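Local coordinates for protein separin (Saccharomyces cerevisiae, PDB 5U1T) that cleaves the cohesin subunit SCC1 at the onset of anaphase as a caspase-like cysteine protease, so that chromosomes can separate, at residues Q1196-E1201 against D1531-D1536; F1493-S1498 against K1539-L1544. One frame throughout, in Å; residues are numbered along the deposited sequence.

Contact 1. Residues Q1196-E1201 against D1531-D1536; sequences QTTSVE and DVTDKD
T1198 is the residue that carries this contact, reaching across to D1531 and T1533. Its CB already stands 4.0 Å from D1531 CB. There the side chain splits. The methyl branch CG2 lies 3.4 Å from D1531 CB and 3.6 Å from D1531 OD2, so one carbon meets both the stem and the carboxylate of the aspartate. The hydroxyl branch goes to the other partner: T1198 OG1 is 3.5 Å from the methyl T1533 CG2. In both pairs the side chains cross at a slant, and the contacts are van der Waals.

T1533 presents a methyl here because its OG1 sits between the backbone N and the carbonyl carbon (chi1 63°), which leaves CG2 beside N. That OG1 instead bonds an acidic side chain on the chain of another protein. An alanine in place of T1198 would lose both branches, and would probably open a gap beside D1531 and leave the T1533 methyl without this neighbour.

Just behind T1198, Q1196 O accepts from both S1199 N and S1199 OG. The bond from S1199 OG to Q1196 O is 3.1 Å and lies in the carbonyl plane. S1199 is the N-cap position of helix 1200-1203.

D1531 packs on C1497, probably the active-site cysteine, so the contact lies beside the active site. It sets the C-terminal end of helix 1180-1198 against the loop that leads from strand 1524-1528 into helix 1534-1548. N1195 accepts from D1531 N, and helix 1209-1237 flanks the contact through W1215 and R1219, which the T1533 side chain touches.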
loop_
_atom_site.group_PDB
_atom_site.type_symbol
_atom_site.label_atom_id
_atom_site.label_comp_id
_atom_site.label_asym_id
_atom_site.label_seq_id
_atom_site.Cartn_x
_atom_site.Cartn_y
_atom_site.Cartn_z
ATOM N N GLN A 1196 16.651 19.142 38.462
ATOM C CA GLN A 1196 15.473 18.951 39.290
ATOM C C GLN A 1196 15.317 20.007 40.393
ATOM O O GLN A 1196 14.239 20.584 40.557
ATOM C CB GLN A 1196 15.531 17.566 39.911
ATOM C CG GLN A 1196 14.623 17.383 41.066
ATOM C CD GLN A 1196 13.300 16.876 40.602
ATOM O OE1 GLN A 1196 13.249 15.958 39.771
ATOM N NE2 GLN A 1196 12.209 17.476 41.096
ATOM N N THR A 1197 16.388 20.263 41.142
ATOM C CA THR A 1197 16.354 21.221 42.258
ATOM C C THR A 1197 16.014 22.621 41.775
ATOM O O THR A 1197 15.663 23.502 42.552
ATOM C CB THR A 1197 17.703 21.291 43.001
ATOM O OG1 THR A 1197 18.722 21.722 42.092
ATOM C CG2 THR A 1197 18.081 19.940 43.589
ATOM N N THR A 1198 16.117 22.796 40.466
ATOM C CA THR A 1198 16.064 24.096 39.848
ATOM C C THR A 1198 14.639 24.471 39.410
ATOM O O THR A 1198 14.264 25.646 39.456
ATOM C CB THR A 1198 17.061 24.118 38.674
ATOM O OG1 THR A 1198 18.224 24.865 39.060
ATOM C CG2 THR A 1198 16.451 24.671 37.407
ATOM N N SER A 1199 13.843 23.465 39.044
ATOM C CA SER A 1199 12.498 23.660 38.505
ATOM C C SER A 1199 11.528 24.363 39.454
ATOM O O SER A 1199 11.422 24.015 40.633
ATOM C CB SER A 1199 11.896 22.315 38.105
ATOM O OG SER A 1199 11.623 21.544 39.261
ATOM N N VAL A 1200 10.797 25.330 38.905
ATOM C CA VAL A 1200 9.828 26.125 39.661
ATOM C C VAL A 1200 8.797 25.275 40.406
ATOM O O VAL A 1200 8.290 25.704 41.445
ATOM C CB VAL A 1200 9.086 27.124 38.742
ATOM C CG1 VAL A 1200 10.059 28.148 38.189
ATOM C CG2 VAL A 1200 8.376 26.395 37.607
ATOM N N GLU A 1201 8.498 24.080 39.886
ATOM C CA GLU A 1201 7.668 23.119 40.611
ATOM C C GLU A 1201 8.217 22.899 42.017
ATOM O O GLU A 1201 7.480 22.995 42.999
ATOM C CB GLU A 1201 7.589 21.785 39.870
ATOM C CG GLU A 1201 6.281 21.567 39.102
ATOM C CD GLU A 1201 6.038 20.091 38.757
ATOM O OE1 GLU A 1201 6.674 19.218 39.397
ATOM O OE2 GLU A 1201 5.214 19.804 37.850
ATOM N N ASP A 1531 21.070 23.426 33.974
ATOM C CA ASP A 1531 20.321 24.516 34.588
ATOM C C ASP A 1531 21.153 25.175 35.670
ATOM O O ASP A 1531 21.881 24.506 36.407
ATOM C CB ASP A 1531 18.987 24.048 35.188
ATOM C CG ASP A 1531 18.102 23.308 34.192
ATOM O OD1 ASP A 1531 18.257 23.500 32.966
ATOM O OD2 ASP A 1531 17.244 22.523 34.656
ATOM N N VAL A 1532 21.035 26.494 35.756
ATOM C CA VAL A 1532 21.749 27.283 36.749
ATOM C C VAL A 1532 20.772 28.129 37.567
ATOM O O VAL A 1532 19.688 28.433 37.094
ATOM C CB VAL A 1532 22.772 28.182 36.077
ATOM C CG1 VAL A 1532 23.872 27.345 35.483
ATOM C CG2 VAL A 1532 22.099 29.009 34.994
ATOM N N THR A 1533 21.135 28.489 38.790
ATOM C CA THR A 1533 20.230 29.237 39.661
ATOM C C THR A 1533 20.594 30.730 39.673
ATOM O O THR A 1533 21.762 31.092 39.506
ATOM C CB THR A 1533 20.236 28.671 41.094
ATOM O OG1 THR A 1533 21.550 28.807 41.673
ATOM C CG2 THR A 1533 19.821 27.205 41.087
ATOM N N ASP A 1534 19.603 31.592 39.893
ATOM C CA ASP A 1534 19.692 32.969 39.388
ATOM C C ASP A 1534 20.716 33.877 40.073
ATOM O O ASP A 1534 21.454 34.576 39.376
ATOM C CB ASP A 1534 18.287 33.628 39.388
ATOM C CG ASP A 1534 17.885 34.230 40.730
ATOM O OD1 ASP A 1534 17.517 33.481 41.658
ATOM O OD2 ASP A 1534 17.881 35.476 40.846
ATOM N N LYS A 1535 20.803 33.875 41.400
ATOM C CA LYS A 1535 21.767 34.777 42.058
ATOM C C LYS A 1535 23.208 34.509 41.629
ATOM O O LYS A 1535 23.949 35.442 41.317
ATOM C CB LYS A 1535 21.675 34.684 43.587
ATOM C CG LYS A 1535 20.385 35.214 44.158
ATOM C CD LYS A 1535 20.339 35.089 45.661
ATOM C CE LYS A 1535 19.391 36.134 46.210
ATOM N NZ LYS A 1535 19.868 37.489 45.804
ATOM N N ASP A 1536 23.596 33.236 41.609
ATOM C CA ASP A 1536 24.967 32.847 41.280
ATOM C C ASP A 1536 25.335 33.119 39.825
ATOM O O ASP A 1536 26.435 33.590 39.528
ATOM C CB ASP A 1536 25.171 31.371 41.591
ATOM C CG ASP A 1536 26.079 31.151 42.753
ATOM O OD1 ASP A 1536 26.429 32.141 43.441
ATOM O OD2 ASP A 1536 26.449 29.980 42.974
#

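Contact 2. Residues F1493-S1498 against K1539-L1544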
loop_
_atom_site.group_PDB
_atom_site.type_symbol
_atom_site.label_atom_id
_atom_site.label_comp_id
_atom_site.label_asym_id
_atom_site.label_seq_id
_atom_site.Cartn_x
_atom_site.Cartn_y
_atom_site.Cartn_z
ATOM N N PHE A 1493 25.401 35.748 23.725
ATOM C CA PHE A 1493 25.497 35.361 25.130
ATOM C C PHE A 1493 24.179 34.713 25.588
ATOM O O PHE A 1493 23.305 35.386 26.134
ATOM C CB PHE A 1493 25.831 36.575 26.018
ATOM C CG PHE A 1493 27.237 37.089 25.859
ATOM C CD1 PHE A 1493 28.316 36.340 26.279
ATOM C CD2 PHE A 1493 27.481 38.326 25.305
ATOM C CE1 PHE A 1493 29.613 36.814 26.135
ATOM C CE2 PHE A 1493 28.782 38.802 25.165
ATOM C CZ PHE A 1493 29.844 38.043 25.577
ATOM N N LEU A 1494 24.030 33.416 25.348
ATOM C CA LEU A 1494 22.842 32.679 25.780
ATOM C C LEU A 1494 22.878 32.401 27.283
ATOM O O LEU A 1494 22.973 31.245 27.700
ATOM C CB LEU A 1494 22.728 31.345 25.014
ATOM C CG LEU A 1494 21.919 31.262 23.721
ATOM C CD1 LEU A 1494 22.487 32.165 22.669
ATOM C CD2 LEU A 1494 21.867 29.837 23.209
ATOM N N LEU A 1495 22.809 33.441 28.103
ATOM C CA LEU A 1495 22.998 33.268 29.549
ATOM C C LEU A 1495 21.744 32.753 30.275
ATOM O O LEU A 1495 21.217 33.430 31.159
ATOM C CB LEU A 1495 23.442 34.587 30.186
ATOM C CG LEU A 1495 24.423 35.457 29.395
ATOM C CD1 LEU A 1495 24.711 36.792 30.104
ATOM C CD2 LEU A 1495 25.703 34.697 29.142
ATOM N N GLY A 1496 21.276 31.559 29.919
ATOM C CA GLY A 1496 20.119 30.977 30.583
ATOM C C GLY A 1496 20.259 29.500 30.919
ATOM O O GLY A 1496 21.168 28.834 30.426
ATOM N N CYS A 1497 19.356 28.997 31.762
ATOM C CA CYS A 1497 19.284 27.567 32.059
ATOM C C CYS A 1497 19.357 26.694 30.820
ATOM O O CYS A 1497 18.492 26.768 29.948
ATOM C CB CYS A 1497 17.993 27.231 32.800
ATOM S SG CYS A 1497 18.016 27.638 34.530
ATOM N N SER A 1498 20.397 25.874 30.761
ATOM C CA SER A 1498 20.519 24.777 29.800
ATOM C C SER A 1498 20.514 25.196 28.339
ATOM O O SER A 1498 20.162 24.397 27.483
ATOM C CB SER A 1498 19.404 23.755 30.025
ATOM O OG SER A 1498 19.655 22.952 31.160
ATOM N N LYS A 1539 25.706 36.762 39.210
ATOM C CA LYS A 1539 27.033 37.141 39.698
ATOM C C LYS A 1539 28.030 36.926 38.553
ATOM O O LYS A 1539 28.781 37.831 38.201
ATOM C CB LYS A 1539 27.456 36.325 40.933
ATOM C CG LYS A 1539 26.977 36.837 42.294
ATOM C CD LYS A 1539 27.881 36.295 43.423
ATOM C CE LYS A 1539 27.639 36.972 44.784
ATOM N NZ LYS A 1539 26.284 36.664 45.354
ATOM N N PHE A 1540 27.997 35.736 37.958
ATOM C CA PHE A 1540 28.907 35.386 36.876
ATOM C C PHE A 1540 28.730 36.298 35.665
ATOM O O PHE A 1540 29.703 36.785 35.101
ATOM C CB PHE A 1540 28.716 33.908 36.476
ATOM C CG PHE A 1540 29.420 33.520 35.201
ATOM C CD1 PHE A 1540 30.767 33.207 35.207
ATOM C CD2 PHE A 1540 28.736 33.476 33.999
ATOM C CE1 PHE A 1540 31.418 32.863 34.035
ATOM C CE2 PHE A 1540 29.377 33.134 32.828
ATOM C CZ PHE A 1540 30.713 32.826 32.842
ATOM N N SER A 1541 27.491 36.520 35.257
ATOM C CA SER A 1541 27.215 37.385 34.114
ATOM C C SER A 1541 27.741 38.801 34.322
ATOM O O SER A 1541 28.406 39.355 33.443
ATOM C CB SER A 1541 25.716 37.438 33.833
ATOM O OG SER A 1541 25.227 36.146 33.550
ATOM N N GLU A 1542 27.429 39.373 35.482
ATOM C CA GLU A 1542 27.892 40.705 35.862
ATOM C C GLU A 1542 29.405 40.771 35.706
ATOM O O GLU A 1542 29.943 41.690 35.088
ATOM C CB GLU A 1542 27.471 41.025 37.305
ATOM C CG GLU A 1542 27.595 42.485 37.746
ATOM C CD GLU A 1542 27.755 42.611 39.262
ATOM O OE1 GLU A 1542 27.524 41.599 39.965
ATOM O OE2 GLU A 1542 28.130 43.707 39.750
ATOM N N GLU A 1543 30.083 39.760 36.236
ATOM C CA GLU A 1543 31.532 39.698 36.179
ATOM C C GLU A 1543 32.056 39.529 34.754
ATOM O O GLU A 1543 33.083 40.104 34.384
ATOM C CB GLU A 1543 32.028 38.559 37.066
ATOM C CG GLU A 1543 33.535 38.464 37.157
ATOM C CD GLU A 1543 34.179 39.659 37.849
ATOM O OE1 GLU A 1543 33.453 40.476 38.463
ATOM O OE2 GLU A 1543 35.429 39.768 37.788
ATOM N N LEU A 1544 31.336 38.745 33.964
ATOM C CA LEU A 1544 31.708 38.462 32.585
ATOM C C LEU A 1544 31.723 39.737 31.747
ATOM O O LEU A 1544 32.690 40.017 31.030
ATOM C CB LEU A 1544 30.737 37.433 31.998
ATOM C CG LEU A 1544 31.057 36.676 30.708
ATOM C CD1 LEU A 1544 30.519 37.399 29.503
ATOM C CD2 LEU A 1544 32.545 36.445 30.573
#
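F1493 and L1544 point at each other from opposite directions. The CD1 methyl of L1544 comes to the phenyl ring obliquely. It is 3.5 Å from F1493 CE1 and 4.0 Å from both F1493 CD1 and F1493 CZ, so it is nearest the CE1 corner of the ring. L1544 reaches it with CG anti to its backbone N (chi1 -165°). This is an apolar pair, and V1564 and V1568 of helix 1564-1571 lie against F1493 and L1544 respectively.

The second pair is L1495 with S1541. L1495 also directs its side chain at the helix, and the branch that arrives is CD1. With chi2 at 176° this methyl is the extended end of the chain. It lies 3.5 Å from S1541 OG and 3.9 Å from S1541 CB. The serine hydroxyl is bonded to I1537 O, one turn earlier in its own helix. Its polar need is thus met within the helix while the leucine methyl packs on it.

The contact lies between sheet and helix in the protease domain, consistent with the caspase-like fold of clan CD peptidases. Strand 1492-1494 lies inside the six-stranded sheet, next to strand 1524-1528, and helix 1534-1548 packs on one side of it. F1493 and L1495 both touch L1526 of that neighbouring strand. L1494 points elsewhere and packs on T1513 and Y1517 of helix 1513-1519.

From F1493 on, the backbone bends through two successive inverse gamma turns, centred on L1494 and L1495. The first is closed by a weak bond from L1495 N to F1493 O. The second has G1496 N bonded to L1494 O at 2.8 Å. The chain then runs on to C1497, probably the active-site cysteine, whose side chain touches H1471.

In the fold
Both contacts use helix 1534-1548. Contact 1 lies at the loop that leads into it, up to the N-cap T1533, while contact 2 lies further along, and their centres are 13 Å apart. They meet at the probable active-site cysteine. C1497 belongs to the 1493-1498 segment of contact 2, and residues of contact 1 stand beside it: V1532 O is 3.2 Å from C1497 SG, and D1531 OD1 is 3.7 Å from C1497 CB. A bond from D1531 OD1 to S1498 OG is probable, but its modelled length is too short to trust. The chain of another protein reaches both contacts, and an apolar side chain of it packs on C1497, consistent with a blocked active site.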